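Local coordinates for protein D-glucosaminate-6-phosphate ammonia lyase (Salmonella typhimurium, PDB 7LCE) that belongs to the aminotransferase-like, fold-type I family of pyridoxal phosphate enzymes and carries that cofactor bound covalently to a lysine, at residues A140-L145 and F175-Q180; Y287-Q292 and R303-A308; N314-E319 and Y334-G339. One frame throughout, in Å; residues are numbered along the deposited sequence.

Interaction 1: residues A140-L145 and F175-Q180; sequences ATRWQL and FVQVAQ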
loop_
_atom_site.group_PDB
_atom_site.type_symbol
_atom_site.label_atom_id
_atom_site.label_comp_id
_atom_site.label_asym_id
_atom_site.label_seq_id
_atom_site.Cartn_x
_atom_site.Cartn_y
_atom_site.Cartn_z
ATOM N N ALA A 140 29.033 -2.498 22.831
ATOM C CA ALA A 140 27.812 -3.283 22.686
ATOM C C ALA A 140 27.464 -3.875 24.040
ATOM O O ALA A 140 28.296 -4.551 24.655
ATOM C CB ALA A 140 27.980 -4.383 21.637
ATOM N N THR A 141 26.250 -3.617 24.507
ATOM C CA THR A 141 25.786 -4.123 25.789
ATOM C C THR A 141 24.864 -5.320 25.575
ATOM O O THR A 141 24.409 -5.599 24.464
ATOM C CB THR A 141 25.071 -3.025 26.578
ATOM O OG1 THR A 141 23.847 -2.681 25.916
ATOM C CG2 THR A 141 25.953 -1.788 26.676
ATOM N N ARG A 142 24.596 -6.041 26.664
ATOM C CA ARG A 142 23.765 -7.233 26.542
ATOM C C ARG A 142 22.307 -6.876 26.279
ATOM O O ARG A 142 21.645 -7.528 25.463
ATOM C CB ARG A 142 23.887 -8.106 27.791
ATOM C CG ARG A 142 22.967 -9.314 27.742
ATOM C CD ARG A 142 23.492 -10.487 28.543
ATOM N NE ARG A 142 22.540 -11.592 28.522
ATOM C CZ ARG A 142 22.825 -12.838 28.872
ATOM N NH1 ARG A 142 24.040 -13.184 29.266
ATOM N NH2 ARG A 142 21.867 -13.760 28.826
ATOM N N TRP A 143 21.787 -5.840 26.947
ATOM C CA TRP A 143 20.389 -5.480 26.727
ATOM C C TRP A 143 20.142 -5.075 25.281
ATOM O O TRP A 143 19.035 -5.262 24.765
ATOM C CB TRP A 143 19.956 -4.358 27.675
ATOM C CG TRP A 143 20.600 -3.021 27.434
ATOM C CD1 TRP A 143 21.656 -2.486 28.111
ATOM C CD2 TRP A 143 20.216 -2.044 26.454
ATOM N NE1 TRP A 143 21.955 -1.239 27.614
ATOM C CE2 TRP A 143 21.087 -0.946 26.595
ATOM C CE3 TRP A 143 19.222 -1.993 25.471
ATOM C CZ2 TRP A 143 20.996 0.189 25.789
ATOM C CZ3 TRP A 143 19.134 -0.865 24.670
ATOM C CH2 TRP A 143 20.016 0.209 24.836
ATOM N N GLN A 144 21.159 -4.524 24.612
ATOM C CA GLN A 144 21.044 -4.259 23.182
ATOM C C GLN A 144 20.910 -5.555 22.393
ATOM O O GLN A 144 20.146 -5.624 21.423
ATOM C CB GLN A 144 22.248 -3.454 22.695
ATOM C CG GLN A 144 22.229 -1.991 23.108
ATOM C CD GLN A 144 23.525 -1.280 22.773
ATOM O OE1 GLN A 144 24.600 -1.878 22.811
ATOM N NE2 GLN A 144 23.427 -0.001 22.420
ATOM N N LEU A 145 21.649 -6.594 22.791
ATOM C CA LEU A 145 21.529 -7.885 22.122
ATOM C C LEU A 145 20.148 -8.486 22.339
ATOM O O LEU A 145 19.574 -9.086 21.423
ATOM C CB LEU A 145 22.607 -8.843 22.627
ATOM C CG LEU A 145 22.535 -10.276 22.099
ATOM C CD1 LEU A 145 22.611 -10.293 20.584
ATOM C CD2 LEU A 145 23.641 -11.123 22.702
ATOM N N PHE A 175 26.284 -14.517 23.831
ATOM C CA PHE A 175 25.481 -14.993 22.710
ATOM C C PHE A 175 24.845 -16.348 23.005
ATOM O O PHE A 175 23.673 -16.570 22.682
ATOM C CB PHE A 175 26.335 -15.058 21.448
ATOM C CG PHE A 175 26.354 -13.775 20.675
ATOM C CD1 PHE A 175 27.164 -12.728 21.073
ATOM C CD2 PHE A 175 25.545 -13.609 19.565
ATOM C CE1 PHE A 175 27.178 -11.543 20.373
ATOM C CE2 PHE A 175 25.554 -12.426 18.861
ATOM C CZ PHE A 175 26.373 -11.391 19.265
ATOM N N VAL A 176 25.598 -17.266 23.619
ATOM C CA VAL A 176 25.057 -18.587 23.930
ATOM C C VAL A 176 23.852 -18.466 24.853
ATOM O O VAL A 176 22.810 -19.096 24.631
ATOM C CB VAL A 176 26.145 -19.487 24.545
ATOM C CG1 VAL A 176 25.558 -20.834 24.928
ATOM C CG2 VAL A 176 27.294 -19.667 23.573
ATOM N N GLN A 177 23.973 -17.645 25.899
ATOM C CA GLN A 177 22.889 -17.516 26.867
ATOM C C GLN A 177 21.642 -16.923 26.222
ATOM O O GLN A 177 20.526 -17.408 26.448
ATOM C CB GLN A 177 23.343 -16.659 28.049
ATOM C CG GLN A 177 24.510 -17.243 28.826
ATOM C CD GLN A 177 24.951 -16.355 29.972
ATOM O OE1 GLN A 177 24.148 -15.621 30.548
ATOM N NE2 GLN A 177 26.236 -16.410 30.305
ATOM N N VAL A 178 21.810 -15.872 25.416
ATOM C CA VAL A 178 20.665 -15.246 24.763
ATOM C C VAL A 178 20.054 -16.182 23.727
ATOM O O VAL A 178 18.826 -16.277 23.607
ATOM C CB VAL A 178 21.076 -13.900 24.140
ATOM C CG1 VAL A 178 19.922 -13.305 23.351
ATOM C CG2 VAL A 178 21.534 -12.939 25.224
ATOM N N ALA A 179 20.893 -16.894 22.970
ATOM C CA ALA A 179 20.379 -17.786 21.934
ATOM C C ALA A 179 19.549 -18.913 22.533
ATOM O O ALA A 179 18.433 -19.186 22.077
ATOM C CB ALA A 179 21.533 -18.349 21.103
ATOM N N GLN A 180 20.073 -19.581 23.565
ATOM C CA GLN A 180 19.335 -20.689 24.160
ATOM C C GLN A 180 18.112 -20.221 24.937
ATOM O O GLN A 180 17.184 -21.012 25.139
ATOM C CB GLN A 180 20.249 -21.527 25.060
ATOM C CG GLN A 180 21.263 -22.368 24.288
ATOM C CD GLN A 180 22.091 -23.275 25.181
ATOM O OE1 GLN A 180 22.153 -23.083 26.395
ATOM N NE2 GLN A 180 22.731 -24.273 24.578
#
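Leu-145 lays its CD2 methyl over the middle of the Phe-175 ring, 4.1 Å from the centroid and only 6° off the ring normal, a CH-pi contact. Its other branch reaches the rim, with Leu-145 CD1 4.0 Å from Phe-175 CE2. Because CG stands opposite the backbone N (chi1 175°), the forked end is carried straight to the helix 172-181, where Leu-145 CD2 also lies 3.8 Å from Val-178 CG2; the leucine and valine overlap along their flanks, running antiparallel. Branched and aromatic residues suit this buried seam, since a methyl can settle on a flat ring while the same branch touches a neighbouring valine.

At the outer margin the chemistry changes. The long, extended arm of Arg-142 comes in roughly perpendicular to the Gln-177 side chain, and Arg-142 NH1 donates to Gln-177 OE1 at 2.8 Å. That oxygen lies near the guanidinium plane, yet the donor stands above the plane of the amide carbonyl. A weak second bond joins NH2 to the same oxygen. Val-178 CG2 covers one face of the guanidinium, 3.7 Å from Arg-142 NE, so the arginine offers its flat surface to the apolar seam and its polar edge to the exposed glutamine.

Leu-145, Phe-175 and Val-178 all also touch Leu-156 of strand 153-159, and Tyr-158 meets the Phe-175 ring edge-to-face. Two neighbouring helices packed side by side on a mostly parallel seven-stranded sheet are characteristic of the large, cofactor-binding domain of fold-type I pyridoxal phosphate enzymes.

Interaction 2: residues Y287-Q292 and R303-A308; sequences YADIEQ and RVRVNA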
loop_
_atom_site.group_PDB
_atom_site.type_symbol
_atom_site.label_atom_id
_atom_site.label_comp_id
_atom_site.label_asym_id
_atom_site.label_seq_id
_atom_site.Cartn_x
_atom_site.Cartn_y
_atom_site.Cartn_z
ATOM N N TYR A 287 69.706 -5.785 8.364
ATOM C CA TYR A 287 69.918 -6.456 9.643
ATOM C C TYR A 287 68.718 -7.345 9.935
ATOM O O TYR A 287 67.579 -6.867 9.944
ATOM C CB TYR A 287 70.128 -5.480 10.803
ATOM C CG TYR A 287 70.171 -6.210 12.130
ATOM C CD1 TYR A 287 71.322 -6.869 12.545
ATOM C CD2 TYR A 287 69.051 -6.273 12.949
ATOM C CE1 TYR A 287 71.362 -7.553 13.749
ATOM C CE2 TYR A 287 69.080 -6.958 14.152
ATOM C CZ TYR A 287 70.237 -7.594 14.547
ATOM O OH TYR A 287 70.266 -8.269 15.747
ATOM N N ALA A 288 68.969 -8.635 10.148
ATOM C CA ALA A 288 67.915 -9.609 10.388
ATOM C C ALA A 288 68.082 -10.229 11.768
ATOM O O ALA A 288 69.202 -10.525 12.194
ATOM C CB ALA A 288 67.913 -10.706 9.320
ATOM N N ASP A 289 66.961 -10.421 12.462
ATOM C CA ASP A 289 66.956 -11.093 13.754
ATOM C C ASP A 289 65.638 -11.836 13.902
ATOM O O ASP A 289 64.632 -11.469 13.290
ATOM C CB ASP A 289 67.136 -10.119 14.923
ATOM C CG ASP A 289 66.038 -9.077 14.988
ATOM O OD1 ASP A 289 65.839 -8.353 13.990
ATOM O OD2 ASP A 289 65.369 -8.990 16.041
ATOM N N ILE A 290 65.660 -12.889 14.706
ATOM C CA ILE A 290 64.484 -13.716 14.952
ATOM C C ILE A 290 63.670 -13.128 16.096
ATOM O O ILE A 290 64.221 -12.701 17.118
ATOM C CB ILE A 290 64.906 -15.165 15.249
ATOM C CG1 ILE A 290 65.862 -15.651 14.157
ATOM C CG2 ILE A 290 63.692 -16.073 15.354
ATOM C CD1 ILE A 290 66.517 -16.965 14.469
ATOM N N GLU A 291 62.347 -13.119 15.926
ATOM C CA GLU A 291 61.428 -12.552 16.906
ATOM C C GLU A 291 60.227 -13.476 17.043
ATOM O O GLU A 291 59.594 -13.828 16.043
ATOM C CB GLU A 291 60.973 -11.144 16.496
ATOM C CG GLU A 291 60.164 -10.414 17.560
ATOM C CD GLU A 291 59.233 -9.364 16.976
ATOM O OE1 GLU A 291 58.974 -9.400 15.753
ATOM O OE2 GLU A 291 58.756 -8.501 17.745
ATOM N N GLN A 292 59.928 -13.872 18.277
ATOM C CA GLN A 292 58.754 -14.681 18.562
ATOM C C GLN A 292 57.479 -13.839 18.572
ATOM O O GLN A 292 57.501 -12.624 18.777
ATOM C CB GLN A 292 58.922 -15.410 19.896
ATOM C CG GLN A 292 58.141 -16.710 19.990
ATOM C CD GLN A 292 58.211 -17.336 21.364
ATOM O OE1 GLN A 292 59.072 -16.989 22.173
ATOM N NE2 GLN A 292 57.281 -18.241 21.650
ATOM N N ARG A 303 62.648 -11.071 11.394
ATOM C CA ARG A 303 62.442 -9.641 11.231
ATOM C C ARG A 303 63.651 -9.033 10.532
ATOM O O ARG A 303 64.785 -9.178 10.997
ATOM C CB ARG A 303 62.215 -8.988 12.593
ATOM C CG ARG A 303 62.017 -7.491 12.554
ATOM C CD ARG A 303 61.732 -6.956 13.946
ATOM N NE ARG A 303 62.839 -7.200 14.863
ATOM C CZ ARG A 303 62.765 -7.051 16.177
ATOM N NH1 ARG A 303 61.649 -6.654 16.766
ATOM N NH2 ARG A 303 63.840 -7.300 16.920
ATOM N N VAL A 304 63.407 -8.343 9.420
ATOM C CA VAL A 304 64.463 -7.756 8.604
ATOM C C VAL A 304 64.307 -6.245 8.664
ATOM O O VAL A 304 63.262 -5.705 8.278
ATOM C CB VAL A 304 64.408 -8.253 7.150
ATOM C CG1 VAL A 304 65.574 -7.688 6.356
ATOM C CG2 VAL A 304 64.416 -9.770 7.109
ATOM N N ARG A 305 65.346 -5.567 9.139
ATOM C CA ARG A 305 65.357 -4.117 9.254
ATOM C C ARG A 305 66.276 -3.541 8.187
ATOM O O ARG A 305 67.398 -4.023 7.999
ATOM C CB ARG A 305 65.813 -3.694 10.653
ATOM C CG ARG A 305 65.765 -2.199 10.920
ATOM C CD ARG A 305 65.964 -1.895 12.401
ATOM N NE ARG A 305 64.921 -2.481 13.238
ATOM C CZ ARG A 305 65.057 -3.597 13.943
ATOM N NH1 ARG A 305 66.189 -4.283 13.941
ATOM N NH2 ARG A 305 64.033 -4.037 14.667
ATOM N N VAL A 306 65.800 -2.510 7.494
ATOM C CA VAL A 306 66.513 -1.908 6.375
ATOM C C VAL A 306 67.024 -0.544 6.808
ATOM O O VAL A 306 66.284 0.240 7.416
ATOM C CB VAL A 306 65.609 -1.788 5.136
ATOM C CG1 VAL A 306 66.422 -1.361 3.926
ATOM C CG2 VAL A 306 64.897 -3.102 4.874
ATOM N N ASN A 307 68.284 -0.260 6.493
ATOM C CA ASN A 307 68.874 1.051 6.731
ATOM C C ASN A 307 68.955 1.774 5.395
ATOM O O ASN A 307 69.756 1.405 4.530
ATOM C CB ASN A 307 70.251 0.926 7.376
ATOM C CG ASN A 307 70.845 2.271 7.737
ATOM O OD1 ASN A 307 71.727 2.779 7.046
ATOM N ND2 ASN A 307 70.355 2.862 8.820
ATOM N N ALA A 308 68.123 2.804 5.229
ATOM C CA ALA A 308 68.081 3.519 3.959
ATOM C C ALA A 308 69.418 4.174 3.645
ATOM O O ALA A 308 69.807 4.263 2.475
ATOM C CB ALA A 308 66.965 4.563 3.976
#
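With chi1 at 60°, Asp-289 holds its CG between its own backbone N and carbonyl carbon and swings the carboxylate across to the next strand, while Arg-303 runs out extended and then bends at chi3 (62°), which turns its guanidinium back to meet it. The result is a two-point salt bridge with the planes 38° apart: Arg-303 NE donates weakly to Asp-289 OD1 at 3.3 Å, and Arg-303 NH2 pairs with Asp-289 OD2, at a modelled separation too short to be taken literally. Glu-291 adds a second negative charge. Its CG lies over one face of the Arg-303 guanidinium, and Glu-291 OE2, 3.6 Å from Arg-303 NH1, sits well out of that plane, so this salt bridge rests on charge alone.

Arg-305, bent at chi3, lies alongside Tyr-287, pointing the same way, and Arg-305 NH1 comes to the ring edge, 3.6 Å from Tyr-287 CD2. Asp-289 OD1 is 4.1 Å from Arg-305 NH1, beyond salt-bridge range, and a bound calcium ion lies about 4 Å from the aspartate side chain. Such an accumulation of charges suits a face partly open to solvent, and the two arginines would be expected to favour the ionised carboxylate.

Beneath the side chains the strands are antiparallel. Tyr-287 with Arg-305 and Asp-289 with Arg-303 are hydrogen-bonded pairs; Arg-305 N reaches Tyr-287 O at 2.7 Å, and Asp-289 N reaches Arg-303 O at 2.9 Å. Between them Ala-288 and Val-304 form a non-hydrogen-bonded pair on the opposite face, small and apolar enough to pack against Ile-280 of helix 270-282. This is a beta hairpin, forming two strands of a three-stranded antiparallel sheet with one face covered by helix and the other carrying a salt-bridge network.

Interaction 3: residues N314-E319 and Y334-G339; sequences NAQDVE and YQLHQG
This is an apolar packing contact between the first turn of helix 315-324 and the loop that leads into strand 340-343. Leu-336 carries most of it, inserting its forked end among Ala-315, Gln-316 and Glu-319. One branch lies against the helix backbone, with Leu-336 CD1 3.6 Å from Ala-315 O and 3.9 Å from Ala-315 CB. On the other branch, Leu-336 CD2 meets Gln-316 CA at 3.7 Å and Glu-319 CB at 3.9 Å. With chi1 at -150° the leucine sends CG roughly opposite its backbone N and across to the helix, where Leu-336 CG comes 3.7 Å from Gln-316 CG.

The polar residues meet the leucine mainly through carbon atoms. Gln-316 is extended beyond CG, which carries its amide on past the leucine toward the backbone of His-337, and Glu-319 bends at chi2 and gives its carboxylate to a salt bridge with Arg-323. Ala-315 suits the closest part of the helix because its single methyl fits against the loop backbone, Ala-315 CB lying 3.5 Å from Gly-339 C. Gly-339 itself adopts left-handed backbone angles (phi 85°), a region that glycine occupies readily; its N bonds to Leu-336 O, closing a turn.

The helix start has its own cap: Asn-314 is the N-cap, Asn-314 OD1 accepting from Asp-317 N at 2.9 Å. Around the contact, Ala-315 and Val-318 pack on Val-306 of strand 300-306, Leu-336 and Val-318 touch Phe-341 of strand 340-343, and Gly-339 is joined to Val-306 by a backbone hydrogen bond, so helix and loop both meet the antiparallel sheet.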
loop_
_atom_site.group_PDB
_atom_site.type_symbol
_atom_site.label_atom_id
_atom_site.label_comp_id
_atom_site.label_asym_id
_atom_site.label_seq_id
_atom_site.Cartn_x
_atom_site.Cartn_y
_atom_site.Cartn_z
ATOM N N ASN A 314 64.460 2.314 1.150
ATOM C CA ASN A 314 63.708 2.077 2.369
ATOM C C ASN A 314 63.029 0.709 2.303
ATOM O O ASN A 314 63.004 0.046 1.263
ATOM C CB ASN A 314 62.680 3.185 2.597
ATOM C CG ASN A 314 61.819 3.438 1.383
ATOM O OD1 ASN A 314 60.935 2.645 1.061
ATOM N ND2 ASN A 314 62.072 4.547 0.697
ATOM N N ALA A 315 62.466 0.290 3.439
ATOM C CA ALA A 315 61.863 -1.038 3.517
ATOM C C ALA A 315 60.721 -1.193 2.522
ATOM O O ALA A 315 60.516 -2.280 1.968
ATOM C CB ALA A 315 61.379 -1.313 4.940
ATOM N N GLN A 316 59.963 -0.120 2.281
ATOM C CA GLN A 316 58.904 -0.185 1.279
ATOM C C GLN A 316 59.477 -0.481 -0.101
ATOM O O GLN A 316 58.937 -1.310 -0.843
ATOM C CB GLN A 316 58.109 1.120 1.257
ATOM C CG GLN A 316 57.331 1.406 2.529
ATOM C CD GLN A 316 56.296 2.499 2.341
ATOM O OE1 GLN A 316 56.161 3.061 1.253
ATOM N NE2 GLN A 316 55.558 2.807 3.403
ATOM N N ASP A 317 60.582 0.179 -0.456
ATOM C CA ASP A 317 61.215 -0.073 -1.745
ATOM C C ASP A 317 61.744 -1.500 -1.827
ATOM O O ASP A 317 61.684 -2.132 -2.889
ATOM C CB ASP A 317 62.342 0.935 -1.980
ATOM C CG ASP A 317 61.836 2.366 -2.083
ATOM O OD1 ASP A 317 60.603 2.565 -2.114
ATOM O OD2 ASP A 317 62.675 3.293 -2.127
ATOM N N VAL A 318 62.257 -2.028 -0.715
ATOM C CA VAL A 318 62.778 -3.392 -0.711
ATOM C C VAL A 318 61.644 -4.397 -0.856
ATOM O O VAL A 318 61.740 -5.355 -1.633
ATOM C CB VAL A 318 63.600 -3.649 0.564
ATOM C CG1 VAL A 318 64.076 -5.092 0.605
ATOM C CG2 VAL A 318 64.778 -2.694 0.632
ATOM N N GLU A 319 60.554 -4.199 -0.112
ATOM C CA GLU A 319 59.433 -5.129 -0.183
ATOM C C GLU A 319 58.825 -5.145 -1.578
ATOM O O GLU A 319 58.414 -6.202 -2.072
ATOM C CB GLU A 319 58.378 -4.765 0.864
ATOM C CG GLU A 319 57.423 -5.904 1.210
ATOM C CD GLU A 319 56.263 -6.027 0.240
ATOM O OE1 GLU A 319 55.960 -5.040 -0.463
ATOM O OE2 GLU A 319 55.654 -7.118 0.182
ATOM N N TYR A 334 53.518 -5.442 7.441
ATOM C CA TYR A 334 52.708 -4.781 8.461
ATOM C C TYR A 334 53.410 -3.537 8.996
ATOM O O TYR A 334 52.878 -2.424 8.916
ATOM C CB TYR A 334 52.393 -5.764 9.592
ATOM C CG TYR A 334 51.365 -6.814 9.220
ATOM C CD1 TYR A 334 51.674 -7.832 8.324
ATOM C CD2 TYR A 334 50.087 -6.787 9.764
ATOM C CE1 TYR A 334 50.739 -8.793 7.980
ATOM C CE2 TYR A 334 49.145 -7.745 9.427
ATOM C CZ TYR A 334 49.477 -8.745 8.535
ATOM O OH TYR A 334 48.543 -9.698 8.197
ATOM N N GLN A 335 54.610 -3.705 9.544
ATOM C CA GLN A 335 55.385 -2.582 10.069
ATOM C C GLN A 335 56.341 -2.014 9.030
ATOM O O GLN A 335 57.449 -1.585 9.359
ATOM C CB GLN A 335 56.139 -3.000 11.330
ATOM C CG GLN A 335 55.255 -3.426 12.497
ATOM C CD GLN A 335 54.767 -4.857 12.382
ATOM O OE1 GLN A 335 55.232 -5.618 11.533
ATOM N NE2 GLN A 335 53.823 -5.231 13.239
ATOM N N LEU A 336 55.927 -2.001 7.758
ATOM C CA LEU A 336 56.783 -1.485 6.695
ATOM C C LEU A 336 57.054 0.005 6.865
ATOM O O LEU A 336 58.114 0.494 6.455
ATOM C CB LEU A 336 56.140 -1.760 5.334
ATOM C CG LEU A 336 57.065 -1.961 4.134
ATOM C CD1 LEU A 336 58.018 -3.116 4.374
ATOM C CD2 LEU A 336 56.247 -2.201 2.876
ATOM N N HIS A 337 56.115 0.741 7.466
ATOM C CA HIS A 337 56.336 2.161 7.720
ATOM C C HIS A 337 57.448 2.385 8.735
ATOM O O HIS A 337 58.143 3.406 8.676
ATOM C CB HIS A 337 55.041 2.821 8.198
ATOM C CG HIS A 337 54.502 2.250 9.473
ATOM N ND1 HIS A 337 53.860 1.031 9.532
ATOM C CD2 HIS A 337 54.508 2.731 10.738
ATOM C CE1 HIS A 337 53.493 0.787 10.777
ATOM N NE2 HIS A 337 53.876 1.804 11.530
ATOM N N GLN A 338 57.630 1.455 9.670
ATOM C CA GLN A 338 58.698 1.544 10.656
ATOM C C GLN A 338 60.057 1.135 10.103
ATOM O O GLN A 338 61.035 1.116 10.858
ATOM C CB GLN A 338 58.358 0.679 11.873
ATOM C CG GLN A 338 57.035 1.033 12.533
ATOM C CD GLN A 338 56.637 0.039 13.606
ATOM O OE1 GLN A 338 57.452 -0.768 14.054
ATOM N NE2 GLN A 338 55.376 0.089 14.021
ATOM N N GLY A 339 60.142 0.805 8.816
ATOM C CA GLY A 339 61.401 0.411 8.218
ATOM C C GLY A 339 61.765 -1.044 8.380
ATOM O O GLY A 339 62.942 -1.394 8.239
#

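Interaction 1 stands apart, its centre about 45 Å from that of interaction 2 and about 42 Å from that of interaction 3: it is a buried helix-helix seam over the large mixed sheet, polar at one margin. Interactions 2 and 3 are neighbours, both partly buried, on the small antiparallel sheet, and they meet at Val-306. Interaction 2 is held by strand hydrogen bonds and, on its more open face, by ion pairs, whereas interaction 3 relies on the packing of a leucine against a helix turn, through backbone and side-chain carbons. Aromatic CH-pi packing marks interaction 1 alone.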